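Lipoprotein (Klebsiella pneumoniae subsp. pneumoniae, PDB 4HWM) is a lipoprotein of the YedD-like family whose function is unknown, built as a small closed antiparallel beta barrel with a C-terminal helix. Local coordinates at residues D7-V12 with P64-N69; A19-F24 with Y84-E89; G29-M34 with D96-S101; D38-L43 with C54-R59. All coordinates share one frame; numbering follows the deposited sequence.

Contact 1 of 4, residues D7-V12 with P64-N69; sequences DRYEDV and PGKLMN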
loop_
_atom_site.group_PDB
_atom_site.type_symbol
_atom_site.label_atom_id
_atom_site.label_comp_id
_atom_site.label_asym_id
_atom_site.label_seq_id
_atom_site.Cartn_x
_atom_site.Cartn_y
_atom_site.Cartn_z
ATOM N N ASP A 7 10.824 10.490 16.078
ATOM C CA ASP A 7 10.077 10.882 14.862
ATOM C C ASP A 7 8.568 10.549 14.986
ATOM O O ASP A 7 8.166 9.517 15.539
ATOM C CB ASP A 7 10.720 10.337 13.549
ATOM C CG ASP A 7 11.045 8.833 13.569
ATOM O OD1 ASP A 7 10.940 8.171 14.623
ATOM O OD2 ASP A 7 11.419 8.308 12.481
ATOM N N ARG A 8 7.750 11.482 14.510
ATOM C CA ARG A 8 6.306 11.355 14.518
ATOM C C ARG A 8 5.854 11.114 13.092
ATOM O O ARG A 8 6.408 11.686 12.152
ATOM C CB ARG A 8 5.639 12.663 14.995
ATOM C CG ARG A 8 5.908 13.109 16.409
ATOM C CD ARG A 8 4.854 14.108 16.832
ATOM N NE ARG A 8 4.728 15.216 15.889
ATOM C CZ ARG A 8 3.605 15.893 15.632
ATOM N NH1 ARG A 8 2.479 15.658 16.310
ATOM N NH2 ARG A 8 3.625 16.870 14.723
ATOM N N TYR A 9 4.812 10.317 12.920
ATOM C CA TYR A 9 4.204 10.165 11.597
ATOM C C TYR A 9 3.805 11.466 10.934
ATOM O O TYR A 9 4.000 11.635 9.727
ATOM C CB TYR A 9 2.988 9.243 11.697
ATOM C CG TYR A 9 2.276 8.987 10.399
ATOM C CD1 TYR A 9 2.843 8.155 9.432
ATOM C CD2 TYR A 9 1.055 9.593 10.120
ATOM C CE1 TYR A 9 2.190 7.914 8.227
ATOM C CE2 TYR A 9 0.376 9.346 8.938
ATOM C CZ TYR A 9 0.952 8.491 7.986
ATOM O OH TYR A 9 0.302 8.222 6.810
ATOM N N GLU A 10 3.275 12.405 11.728
ATOM C CA GLU A 10 2.796 13.692 11.210
ATOM C C GLU A 10 3.900 14.503 10.581
ATOM O O GLU A 10 3.616 15.339 9.732
ATOM C CB GLU A 10 2.166 14.537 12.344
ATOM C CG GLU A 10 0.868 13.977 12.872
ATOM C CD GLU A 10 1.046 12.924 13.952
ATOM O OE1 GLU A 10 2.202 12.471 14.262
ATOM O OE2 GLU A 10 -0.004 12.576 14.538
ATOM N N ASP A 11 5.136 14.252 11.012
ATOM C CA ASP A 11 6.294 15.028 10.572
ATOM C C ASP A 11 7.039 14.368 9.427
ATOM O O ASP A 11 8.003 14.942 8.903
ATOM C CB ASP A 11 7.246 15.265 11.755
ATOM C CG ASP A 11 6.579 16.008 12.918
ATOM O OD1 ASP A 11 5.729 16.893 12.673
ATOM O OD2 ASP A 11 6.929 15.728 14.098
ATOM N N VAL A 12 6.596 13.179 9.015
ATOM C CA VAL A 12 7.231 12.468 7.916
ATOM C C VAL A 12 6.975 13.207 6.636
ATOM O O VAL A 12 5.843 13.613 6.351
ATOM C CB VAL A 12 6.707 11.018 7.756
ATOM C CG1 VAL A 12 7.111 10.445 6.378
ATOM C CG2 VAL A 12 7.221 10.166 8.877
ATOM N N PRO A 64 -3.700 3.479 6.421
ATOM C CA PRO A 64 -3.115 4.528 5.599
ATOM C C PRO A 64 -1.602 4.650 5.856
ATOM O O PRO A 64 -1.100 4.256 6.907
ATOM C CB PRO A 64 -3.886 5.783 6.040
ATOM C CG PRO A 64 -5.250 5.224 6.542
ATOM C CD PRO A 64 -4.810 3.970 7.264
ATOM N N GLY A 65 -0.873 5.232 4.906
ATOM C CA GLY A 65 0.545 5.499 5.058
ATOM C C GLY A 65 1.019 6.567 4.079
ATOM O O GLY A 65 0.215 7.202 3.404
ATOM N N LYS A 66 2.331 6.717 4.031
ATOM C CA LYS A 66 2.994 7.695 3.184
ATOM C C LYS A 66 4.246 7.090 2.620
ATOM O O LYS A 66 4.963 6.426 3.340
ATOM C CB LYS A 66 3.480 8.914 4.010
ATOM C CG LYS A 66 2.429 9.710 4.650
ATOM C CD LYS A 66 3.023 10.771 5.565
ATOM C CE LYS A 66 1.986 11.551 6.306
ATOM N NZ LYS A 66 2.684 12.451 7.309
ATOM N N LEU A 67 4.579 7.403 1.371
ATOM C CA LEU A 67 5.892 7.041 0.847
ATOM C C LEU A 67 6.962 7.943 1.454
ATOM O O LEU A 67 6.715 9.133 1.723
ATOM C CB LEU A 67 5.947 7.219 -0.650
ATOM C CG LEU A 67 5.045 6.355 -1.497
ATOM C CD1 LEU A 67 5.310 6.725 -2.971
ATOM C CD2 LEU A 67 5.251 4.855 -1.242
HETATM N N MSE A 68 8.136 7.360 1.664
HETATM C CA MSE A 68 9.314 8.085 2.124
HETATM C C MSE A 68 10.464 7.652 1.245
HETATM O O MSE A 68 10.592 6.485 0.866
HETATM C CB MSE A 68 9.589 7.742 3.585
HETATM C CG MSE A 68 10.804 8.425 4.196
HETATM SE SE MSE A 68 11.082 7.823 6.020
HETATM C CE MSE A 68 11.761 6.024 5.586
ATOM N N ASN A 69 11.306 8.628 0.898
ATOM C CA ASN A 69 12.546 8.374 0.196
ATOM C C ASN A 69 13.655 8.441 1.255
ATOM O O ASN A 69 13.796 9.456 1.943
ATOM C CB ASN A 69 12.734 9.439 -0.889
ATOM C CG ASN A 69 13.673 9.011 -2.000
ATOM O OD1 ASN A 69 13.845 7.828 -2.293
ATOM N ND2 ASN A 69 14.265 9.994 -2.651
#

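Contact 2 of 4, residues A19-F24 with Y84-E89; sequences AGLAGF and YPVERE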
loop_
_atom_site.group_PDB
_atom_site.type_symbol
_atom_site.label_atom_id
_atom_site.label_comp_id
_atom_site.label_asym_id
_atom_site.label_seq_id
_atom_site.Cartn_x
_atom_site.Cartn_y
_atom_site.Cartn_z
ATOM N N ALA A 19 7.811 7.587 -11.065
ATOM C CA ALA A 19 7.099 7.205 -12.256
ATOM C C ALA A 19 6.875 5.690 -12.301
ATOM O O ALA A 19 7.801 4.900 -12.137
ATOM C CB ALA A 19 7.882 7.649 -13.504
ATOM N N GLY A 20 5.624 5.308 -12.541
ATOM C CA GLY A 20 5.242 3.914 -12.691
ATOM C C GLY A 20 4.697 3.264 -11.427
ATOM O O GLY A 20 4.148 2.201 -11.539
ATOM N N LEU A 21 4.871 3.892 -10.260
ATOM C CA LEU A 21 4.476 3.285 -8.989
ATOM C C LEU A 21 3.046 3.641 -8.599
ATOM O O LEU A 21 2.364 2.815 -8.004
ATOM C CB LEU A 21 5.429 3.633 -7.864
ATOM C CG LEU A 21 5.157 2.946 -6.516
ATOM C CD1 LEU A 21 5.221 1.394 -6.643
ATOM C CD2 LEU A 21 6.077 3.500 -5.412
ATOM N N ALA A 22 2.570 4.824 -8.946
ATOM C CA ALA A 22 1.217 5.218 -8.590
ATOM C C ALA A 22 0.231 4.250 -9.213
ATOM O O ALA A 22 0.331 3.892 -10.389
ATOM C CB ALA A 22 0.929 6.664 -9.013
ATOM N N GLY A 23 -0.737 3.808 -8.415
ATOM C CA GLY A 23 -1.725 2.848 -8.904
ATOM C C GLY A 23 -2.328 2.036 -7.780
ATOM O O GLY A 23 -2.156 2.338 -6.617
ATOM N N PHE A 24 -3.070 1.035 -8.211
ATOM C CA PHE A 24 -3.586 -0.027 -7.365
ATOM C C PHE A 24 -2.756 -1.289 -7.607
ATOM O O PHE A 24 -2.503 -1.658 -8.749
ATOM C CB PHE A 24 -5.030 -0.365 -7.709
ATOM C CG PHE A 24 -6.007 0.767 -7.557
ATOM C CD1 PHE A 24 -6.018 1.561 -6.447
ATOM C CD2 PHE A 24 -6.962 0.986 -8.529
ATOM C CE1 PHE A 24 -6.963 2.568 -6.301
ATOM C CE2 PHE A 24 -7.896 1.995 -8.407
ATOM C CZ PHE A 24 -7.907 2.786 -7.284
ATOM N N TYR A 84 8.273 -0.213 5.286
ATOM C CA TYR A 84 8.387 -1.312 4.359
ATOM C C TYR A 84 8.975 -0.854 3.031
ATOM O O TYR A 84 8.364 -0.037 2.341
ATOM C CB TYR A 84 7.000 -1.860 4.062
ATOM C CG TYR A 84 6.193 -2.347 5.241
ATOM C CD1 TYR A 84 6.623 -3.393 6.016
ATOM C CD2 TYR A 84 4.959 -1.803 5.514
ATOM C CE1 TYR A 84 5.841 -3.852 7.093
ATOM C CE2 TYR A 84 4.172 -2.268 6.563
ATOM C CZ TYR A 84 4.618 -3.288 7.347
ATOM O OH TYR A 84 3.818 -3.728 8.398
ATOM N N PRO A 85 10.109 -1.444 2.628
ATOM C CA PRO A 85 10.633 -1.114 1.312
ATOM C C PRO A 85 9.701 -1.590 0.211
ATOM O O PRO A 85 9.116 -2.672 0.310
ATOM C CB PRO A 85 11.991 -1.839 1.266
ATOM C CG PRO A 85 11.947 -2.867 2.326
ATOM C CD PRO A 85 11.009 -2.360 3.374
ATOM N N VAL A 86 9.573 -0.779 -0.823
ATOM C CA VAL A 86 8.768 -1.097 -2.000
ATOM C C VAL A 86 9.690 -1.128 -3.213
ATOM O O VAL A 86 10.386 -0.138 -3.496
ATOM C CB VAL A 86 7.703 -0.013 -2.229
ATOM C CG1 VAL A 86 6.818 -0.362 -3.428
ATOM C CG2 VAL A 86 6.848 0.160 -1.003
ATOM N N GLU A 87 9.725 -2.260 -3.910
ATOM C CA GLU A 87 10.536 -2.361 -5.124
ATOM C C GLU A 87 9.624 -2.748 -6.277
ATOM O O GLU A 87 8.837 -3.680 -6.183
ATOM C CB GLU A 87 11.682 -3.357 -4.937
ATOM C CG GLU A 87 12.862 -2.789 -4.119
ATOM C CD GLU A 87 13.488 -1.534 -4.747
ATOM O OE1 GLU A 87 13.969 -1.616 -5.897
ATOM O OE2 GLU A 87 13.506 -0.465 -4.085
ATOM N N ARG A 88 9.728 -2.027 -7.381
ATOM C CA ARG A 88 8.897 -2.272 -8.524
ATOM C C ARG A 88 9.703 -2.858 -9.690
ATOM O O ARG A 88 10.833 -2.435 -9.951
ATOM C CB ARG A 88 8.228 -0.974 -8.979
ATOM C CG ARG A 88 7.197 -1.180 -10.080
ATOM C CD ARG A 88 6.506 0.138 -10.452
ATOM N NE ARG A 88 7.344 1.043 -11.241
ATOM C CZ ARG A 88 7.493 0.963 -12.562
ATOM N NH1 ARG A 88 6.875 0.023 -13.247
ATOM N NH2 ARG A 88 8.259 1.851 -13.208
ATOM N N GLU A 89 9.088 -3.817 -10.366
ATOM C CA GLU A 89 9.549 -4.291 -11.676
ATOM C C GLU A 89 8.354 -4.420 -12.606
ATOM O O GLU A 89 7.580 -5.394 -12.577
ATOM C CB GLU A 89 10.318 -5.614 -11.602
ATOM C CG GLU A 89 11.263 -5.801 -12.804
ATOM C CD GLU A 89 12.472 -4.883 -12.713
ATOM O OE1 GLU A 89 13.390 -5.195 -11.921
ATOM O OE2 GLU A 89 12.497 -3.845 -13.420
HETATM O O HOH W 1 8.661 3.093 -9.833
#

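Contact 3 of 4, residues G29-M34 with D96-S101; sequences GPQSAM and DRMTLS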
loop_
_atom_site.group_PDB
_atom_site.type_symbol
_atom_site.label_atom_id
_atom_site.label_comp_id
_atom_site.label_asym_id
_atom_site.label_seq_id
_atom_site.Cartn_x
_atom_site.Cartn_y
_atom_site.Cartn_z
ATOM N N GLY A 29 -2.443 -14.317 -6.358
ATOM C CA GLY A 29 -2.489 -15.707 -5.984
ATOM C C GLY A 29 -2.022 -15.836 -4.564
ATOM O O GLY A 29 -1.758 -14.835 -3.901
ATOM N N PRO A 30 -1.935 -17.076 -4.083
ATOM C CA PRO A 30 -1.558 -17.329 -2.694
ATOM C C PRO A 30 -0.190 -16.755 -2.354
ATOM O O PRO A 30 0.757 -16.842 -3.146
ATOM C CB PRO A 30 -1.543 -18.858 -2.630
ATOM C CG PRO A 30 -2.548 -19.275 -3.639
ATOM C CD PRO A 30 -2.309 -18.329 -4.776
ATOM N N GLN A 31 -0.115 -16.119 -1.197
ATOM C CA GLN A 31 1.128 -15.565 -0.660
ATOM C C GLN A 31 1.492 -16.309 0.608
ATOM O O GLN A 31 0.713 -16.304 1.554
ATOM C CB GLN A 31 0.931 -14.089 -0.311
ATOM C CG GLN A 31 0.427 -13.266 -1.487
ATOM C CD GLN A 31 1.426 -13.165 -2.591
ATOM O OE1 GLN A 31 2.573 -12.721 -2.386
ATOM N NE2 GLN A 31 1.000 -13.545 -3.794
ATOM N N SER A 32 2.694 -16.902 0.643
ATOM C CA SER A 32 3.105 -17.730 1.785
ATOM C C SER A 32 3.192 -16.944 3.091
ATOM O O SER A 32 3.109 -17.537 4.169
ATOM C CB SER A 32 4.433 -18.420 1.473
ATOM O OG SER A 32 5.471 -17.484 1.304
ATOM N N ALA A 33 3.387 -15.613 3.000
ATOM C CA ALA A 33 3.437 -14.747 4.165
ATOM C C ALA A 33 2.097 -14.577 4.870
ATOM O O ALA A 33 2.055 -14.214 6.043
ATOM C CB ALA A 33 3.978 -13.355 3.779
HETATM N N MSE A 34 1.005 -14.871 4.163
HETATM C CA MSE A 34 -0.319 -14.588 4.660
HETATM C C MSE A 34 -0.937 -15.788 5.352
HETATM O O MSE A 34 -0.448 -16.915 5.254
HETATM C CB MSE A 34 -1.171 -14.096 3.512
HETATM C CG MSE A 34 -0.654 -12.767 2.907
HETATM SE SE MSE A 34 -1.918 -11.888 1.749
HETATM C CE MSE A 34 -2.906 -10.897 3.099
ATOM N N ASP A 96 6.507 -6.025 1.599
ATOM C CA ASP A 96 6.336 -6.769 2.851
ATOM C C ASP A 96 6.266 -8.287 2.628
ATOM O O ASP A 96 5.353 -8.957 3.084
ATOM C CB ASP A 96 5.133 -6.238 3.625
ATOM C CG ASP A 96 5.120 -6.691 5.075
ATOM O OD1 ASP A 96 6.192 -7.047 5.626
ATOM O OD2 ASP A 96 4.013 -6.712 5.648
ATOM N N ARG A 97 7.228 -8.808 1.890
ATOM C CA ARG A 97 7.396 -10.249 1.697
ATOM C C ARG A 97 6.330 -10.880 0.791
ATOM O O ARG A 97 6.185 -12.105 0.733
ATOM C CB ARG A 97 7.512 -10.976 3.068
ATOM C CG ARG A 97 8.626 -10.365 3.950
ATOM C CD ARG A 97 8.857 -11.042 5.316
ATOM N NE ARG A 97 7.746 -10.764 6.223
ATOM C CZ ARG A 97 6.717 -11.590 6.459
ATOM N NH1 ARG A 97 6.649 -12.789 5.895
ATOM N NH2 ARG A 97 5.758 -11.214 7.275
HETATM N N MSE A 98 5.659 -10.044 0.010
HETATM C CA MSE A 98 4.657 -10.468 -0.947
HETATM C C MSE A 98 4.931 -9.885 -2.315
HETATM O O MSE A 98 5.756 -8.982 -2.460
HETATM C CB MSE A 98 3.280 -9.980 -0.518
HETATM C CG MSE A 98 2.878 -10.423 0.896
HETATM SE SE MSE A 98 1.220 -9.729 1.504
HETATM C CE MSE A 98 1.786 -7.877 1.743
ATOM N N THR A 99 4.239 -10.422 -3.300
ATOM C CA THR A 99 4.289 -9.904 -4.676
ATOM C C THR A 99 2.901 -9.442 -5.041
ATOM O O THR A 99 1.942 -10.209 -4.959
ATOM C CB THR A 99 4.739 -10.982 -5.666
ATOM O OG1 THR A 99 6.066 -11.414 -5.314
ATOM C CG2 THR A 99 4.779 -10.442 -7.107
ATOM N N LEU A 100 2.798 -8.174 -5.443
ATOM C CA LEU A 100 1.521 -7.572 -5.838
ATOM C C LEU A 100 1.605 -7.139 -7.299
ATOM O O LEU A 100 2.645 -6.670 -7.740
ATOM C CB LEU A 100 1.160 -6.373 -4.976
ATOM C CG LEU A 100 0.750 -6.640 -3.522
ATOM C CD1 LEU A 100 1.854 -7.227 -2.686
ATOM C CD2 LEU A 100 0.155 -5.403 -2.875
ATOM N N SER A 101 0.501 -7.282 -8.004
ATOM C CA SER A 101 0.387 -6.946 -9.408
ATOM C C SER A 101 -0.462 -5.712 -9.626
ATOM O O SER A 101 -1.426 -5.463 -8.901
ATOM C CB SER A 101 -0.251 -8.121 -10.145
ATOM O OG SER A 101 0.586 -9.268 -10.028
HETATM O O HOH W 2 4.330 -14.157 0.597
HETATM O O HOH W 3 4.102 -13.448 7.634
#

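Contact 4 of 4, residues D38-L43 with C54-R59; sequences DAIASL and CRQWQR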
loop_
_atom_site.group_PDB
_atom_site.type_symbol
_atom_site.label_atom_id
_atom_site.label_comp_id
_atom_site.label_asym_id
_atom_site.label_seq_id
_atom_site.Cartn_x
_atom_site.Cartn_y
_atom_site.Cartn_z
ATOM N N ASP A 38 -6.159 -18.014 0.236
ATOM C CA ASP A 38 -7.167 -17.093 -0.309
ATOM C C ASP A 38 -7.064 -15.666 0.220
ATOM O O ASP A 38 -7.777 -14.778 -0.258
ATOM C CB ASP A 38 -8.582 -17.594 -0.057
ATOM C CG ASP A 38 -8.901 -18.870 -0.810
ATOM O OD1 ASP A 38 -8.355 -19.107 -1.931
ATOM O OD2 ASP A 38 -9.737 -19.593 -0.240
ATOM N N ALA A 39 -6.174 -15.440 1.185
ATOM C CA ALA A 39 -5.964 -14.090 1.699
ATOM C C ALA A 39 -5.423 -13.202 0.552
ATOM O O ALA A 39 -4.681 -13.682 -0.322
ATOM C CB ALA A 39 -5.009 -14.088 2.897
ATOM N N ILE A 40 -5.819 -11.933 0.586
ATOM C CA ILE A 40 -5.472 -10.951 -0.437
ATOM C C ILE A 40 -4.840 -9.740 0.250
ATOM O O ILE A 40 -5.313 -9.290 1.283
ATOM C CB ILE A 40 -6.732 -10.483 -1.225
ATOM C CG1 ILE A 40 -7.434 -11.661 -1.886
ATOM C CG2 ILE A 40 -6.397 -9.412 -2.294
ATOM C CD1 ILE A 40 -8.858 -11.391 -2.282
ATOM N N ALA A 41 -3.773 -9.204 -0.333
ATOM C CA ALA A 41 -3.234 -7.923 0.058
ATOM C C ALA A 41 -3.265 -6.950 -1.103
ATOM O O ALA A 41 -3.029 -7.305 -2.254
ATOM C CB ALA A 41 -1.820 -8.068 0.589
ATOM N N SER A 42 -3.524 -5.702 -0.761
ATOM C CA SER A 42 -3.591 -4.614 -1.735
ATOM C C SER A 42 -2.816 -3.408 -1.212
ATOM O O SER A 42 -2.742 -3.169 -0.004
ATOM C CB SER A 42 -5.050 -4.190 -1.960
ATOM O OG SER A 42 -5.844 -5.263 -2.419
ATOM N N LEU A 43 -2.283 -2.634 -2.147
ATOM C CA LEU A 43 -1.603 -1.383 -1.816
ATOM C C LEU A 43 -2.060 -0.333 -2.819
ATOM O O LEU A 43 -1.937 -0.533 -4.013
ATOM C CB LEU A 43 -0.072 -1.525 -1.900
ATOM C CG LEU A 43 0.742 -0.313 -1.421
ATOM C CD1 LEU A 43 0.590 -0.072 0.069
ATOM C CD2 LEU A 43 2.228 -0.514 -1.807
ATOM N N CYS A 54 -4.122 -2.673 2.527
ATOM C CA CYS A 54 -5.389 -3.322 2.897
ATOM C C CYS A 54 -5.241 -4.801 2.671
ATOM O O CYS A 54 -4.968 -5.232 1.560
ATOM C CB CYS A 54 -6.526 -2.743 2.059
ATOM S SG CYS A 54 -8.147 -3.361 2.466
ATOM N N ARG A 55 -5.400 -5.580 3.728
ATOM C CA ARG A 55 -5.227 -7.025 3.655
ATOM C C ARG A 55 -6.480 -7.677 4.188
ATOM O O ARG A 55 -7.069 -7.183 5.122
ATOM C CB ARG A 55 -4.022 -7.438 4.460
ATOM C CG ARG A 55 -2.795 -6.678 4.013
ATOM C CD ARG A 55 -1.581 -7.147 4.683
ATOM N NE ARG A 55 -0.495 -6.177 4.603
ATOM C CZ ARG A 55 0.779 -6.411 4.854
ATOM N NH1 ARG A 55 1.193 -7.616 5.237
ATOM N NH2 ARG A 55 1.636 -5.406 4.772
ATOM N N GLN A 56 -6.895 -8.775 3.589
ATOM C CA GLN A 56 -8.170 -9.371 3.933
ATOM C C GLN A 56 -8.142 -10.882 3.818
ATOM O O GLN A 56 -7.507 -11.461 2.932
ATOM C CB GLN A 56 -9.271 -8.825 3.038
ATOM C CG GLN A 56 -9.101 -9.082 1.574
ATOM C CD GLN A 56 -10.139 -8.377 0.767
ATOM O OE1 GLN A 56 -11.303 -8.836 0.696
ATOM N NE2 GLN A 56 -9.755 -7.284 0.137
ATOM N N TRP A 57 -8.850 -11.513 4.744
ATOM C CA TRP A 57 -9.211 -12.911 4.600
ATOM C C TRP A 57 -10.516 -13.101 5.374
ATOM O O TRP A 57 -11.566 -12.743 4.864
ATOM C CB TRP A 57 -8.070 -13.842 5.025
ATOM C CG TRP A 57 -8.444 -15.279 4.848
ATOM C CD1 TRP A 57 -9.096 -15.836 3.771
ATOM C CD2 TRP A 57 -8.210 -16.323 5.768
ATOM N NE1 TRP A 57 -9.290 -17.182 3.994
ATOM C CE2 TRP A 57 -8.765 -17.503 5.215
ATOM C CE3 TRP A 57 -7.603 -16.385 7.019
ATOM C CZ2 TRP A 57 -8.702 -18.729 5.863
ATOM C CZ3 TRP A 57 -7.549 -17.596 7.673
ATOM C CH2 TRP A 57 -8.111 -18.760 7.098
ATOM N N GLN A 58 -10.455 -13.591 6.604
ATOM C CA GLN A 58 -11.642 -13.655 7.453
ATOM C C GLN A 58 -12.025 -12.274 7.968
ATOM O O GLN A 58 -13.195 -12.016 8.232
ATOM C CB GLN A 58 -11.485 -14.627 8.632
ATOM C CG GLN A 58 -11.174 -16.053 8.239
ATOM C CD GLN A 58 -12.253 -16.698 7.445
ATOM O OE1 GLN A 58 -13.428 -16.653 7.826
ATOM N NE2 GLN A 58 -11.882 -17.294 6.321
ATOM N N ARG A 59 -11.022 -11.409 8.132
ATOM C CA ARG A 59 -11.209 -10.024 8.508
ATOM C C ARG A 59 -10.328 -9.150 7.625
ATOM O O ARG A 59 -9.407 -9.649 6.987
ATOM C CB ARG A 59 -10.831 -9.801 9.971
ATOM C CG ARG A 59 -11.766 -10.520 10.939
ATOM C CD ARG A 59 -11.402 -10.239 12.388
ATOM N NE ARG A 59 -10.127 -10.856 12.755
ATOM C CZ ARG A 59 -9.375 -10.534 13.814
ATOM N NH1 ARG A 59 -9.750 -9.594 14.666
ATOM N NH2 ARG A 59 -8.221 -11.162 14.015
HETATM O O HOH W 4 -10.077 -19.420 2.285
HETATM O O HOH W 5 -6.910 -6.618 -0.101
#

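Contact 1 of 4, residues D7-V12 with P64-N69
With chi1 at -179°, Tyr9 swings its ring away from the backbone N and out over Lys66, whose chain runs fully extended beyond CG and passes at a slant beneath one ring face. Lys66 CE lies 4.0 Å from the centroid of the Tyr9 ring in a CH-pi contact, and Lys66 NZ lies 4.3 Å from the same centroid, only 13° off the ring normal, so the ammonium makes a cation-pi interaction with the face. The phenol end reaches further, to the strand itself: Gly65 CA meets the ring at its edge, 3.2 Å from Tyr9 OH.

The ammonium then turns to the backbone. Lys66 NZ donates to Tyr9 O over 2.9 Å, tilted from the carbonyl plane, while Val12 N reaches the same oxygen from the opposite face to close the 3-10 turn. One carbonyl is thus gripped by a backbone and a side-chain donor, and the lysine chain is pinned between ring and turn. Val12 CG1 covers its flank, 4.2 Å from Lys66 CD.

On the far side of the turn Arg8 holds Asp11 side-on, NE to OD2 and NH2 to OD1, each 2.9 Å, a salt bridge within the turn. Tyr9 also rests on Ala79 and Leu81, and Leu67 points the other way, onto Ala17 and Leu21. The arrangement is a short N-terminal 3-10 turn on the outer face of strand 60-70 of an antiparallel beta barrel, held by a lysine that makes both a cation-pi contact with the Tyr9 ring and a hydrogen bond to its carbonyl.

Contact 2 of 4, residues A19-F24 with Y84-E89
Arg88 lays its guanidinium over the backbone of Gly20, whose CA sits 3.6 Å above the guanidinium plane toward the rim. Gly20 O comes over the face of the group too, 3.3 Å from Arg88 CD, without a hydrogen bond to the arginine; it accepts instead from Arg102. The bend at chi3 (74°) turns the planar end of Arg88 along the loop, where NH2 makes a weak bond to Ala19 O at 3.3 Å. A water strengthens this link: it accepts from Arg88 NE over 2.8 Å, lying in the guanidinium plane at its edge, and donates to Ala19 O over 3.1 Å. Arg88 NH1 is taken by Gly90 O, just past the end of the strand, so the guanidinium is fixed from both the loop and the hairpin.

These residues belong to an up-and-down antiparallel barrel of eight strands: the loop 19-22 leads into the first, 23-26, and meets the sixth, 83-89, which is not its neighbour in the sheet. The contact therefore joins parts that are not adjacent in the strand order. Leu21 makes the apolar part, its CG anti to the backbone N (chi1 -175°) and its CD1 reaching Val86 CG1 at 4.0 Å. The same methyl stands 4.2 Å from Arg88 CD, in line with Val86 and Arg88 lying on one side of their strand. Ile93 touches both Leu21 and Arg88, and Tyr95 packs on Val86.

Contact 3 of 4, residues G29-M34 with D96-S101
The chain makes a type I beta turn from Gln31 to Met34, closed by Met34 N to Gln31 O, and the turn lies against the start of strand 98-103 and the two residues before it, Asp96 and Arg97, both with positive phi. Gln31 carries the polar contact. Bent at chi2 (-66°), its side chain brings OE1 to Thr99 N, a nearly straight bond of 3.0 Å (170°) in which the donor stands above the carbonyl plane of the amide. The other end of that amide, NE2, donates to Gly29 O, also at 3.0 Å, so both polar atoms are used and the rotation of the group is fixed. OE1 also sits 3.4 Å from Met98 CB.

Ala33 faces Arg97, with CB 3.5 Å from NH1. Two waters tie the same pair: one accepts from Ala33 N and donates to Arg97 O at 2.8 Å, and the other donates to Ala33 O at 2.7 Å while accepting from Arg97 NH2 at the guanidinium edge. Deeper in, the two selenomethionines cross at about a right angle, Met34 SE to Met98 SE 3.8 Å in the one of two Met34 conformers described here, so this contact is less certain. Both also cover Ala41 and Arg55. The positive-phi pair is consistent with the two-residue turn of a tight type I' beta hairpin joining strands 92-95 and 98-103, here flanked by the loop between the first two barrel strands.

Contact 4 of 4, residues D38-L43 with C54-R59
Four backbone hydrogen bonds lock these strands together: Ile40 N to Gln56 O at 2.9 Å and Gln56 N to Ile40 O at 2.8 Å, then Ser42 N to Cys54 O at 2.8 Å and Cys54 N to Ser42 O at 2.9 Å. Ile40-Gln56 and Ser42-Cys54 are the hydrogen-bonded pairs, Ala41-Arg55 the non-hydrogen-bonded pair between them, and the strands run antiparallel at 170°. A water beside Ser42 OG donates to Cys54 O at 2.9 Å, adding to the grip on that carbonyl.

Past the strand ends a second water bridges the rim, donating to Asp38 OD2 and accepting from Trp57 NE1 in the plane of the indole, at its edge. Trp57 packs beside the start of the other segment, its CB 3.7 Å from Ala39 CB, while Gln58 NE2 stands above one ring face. On the sheet face of Ala41 and Arg55 the aliphatic root of the arginine packs on the alanine, CG to CB 3.8 Å; its charged end goes to Asp53 and Asp96. The opposite face carries Ile40 CB against Gln56 CG, 3.9 Å apart.

The pair forms the 40-45/50-56 hairpin of the barrel, flanked by strand 23-26 and its continuation, through backbone bonds to Trp25 and Thr27, and by strand 60-70 through Ile61. Ala41 and Arg55 meet Met98 of strand 98-103, and Cys54 is joined by a disulfide to Cys110 of helix 108-118.

From the N terminus, residues 7-12, 19-24, 29-34 and 38-43 supply the first halves of contacts 1 to 4. The chain then turns back and closes contact 4 first, a short hairpin loop, before contact 1 at 64-69, contact 2 at 84-89 and contact 3 at 96-101. Contact 4 is thus enclosed by each of the other three, which cross one another. Contact 1 fixes the N-terminal turn to the fourth strand; Leu67 and Leu21 join it to contact 2. Contact 2 joins the loop leading into the first strand to the sixth, and contact 3 lies near contact 4, about 10 Å between centres, linked by the Asp96-Arg55 salt bridge on the side of the chain's centre opposite contact 1.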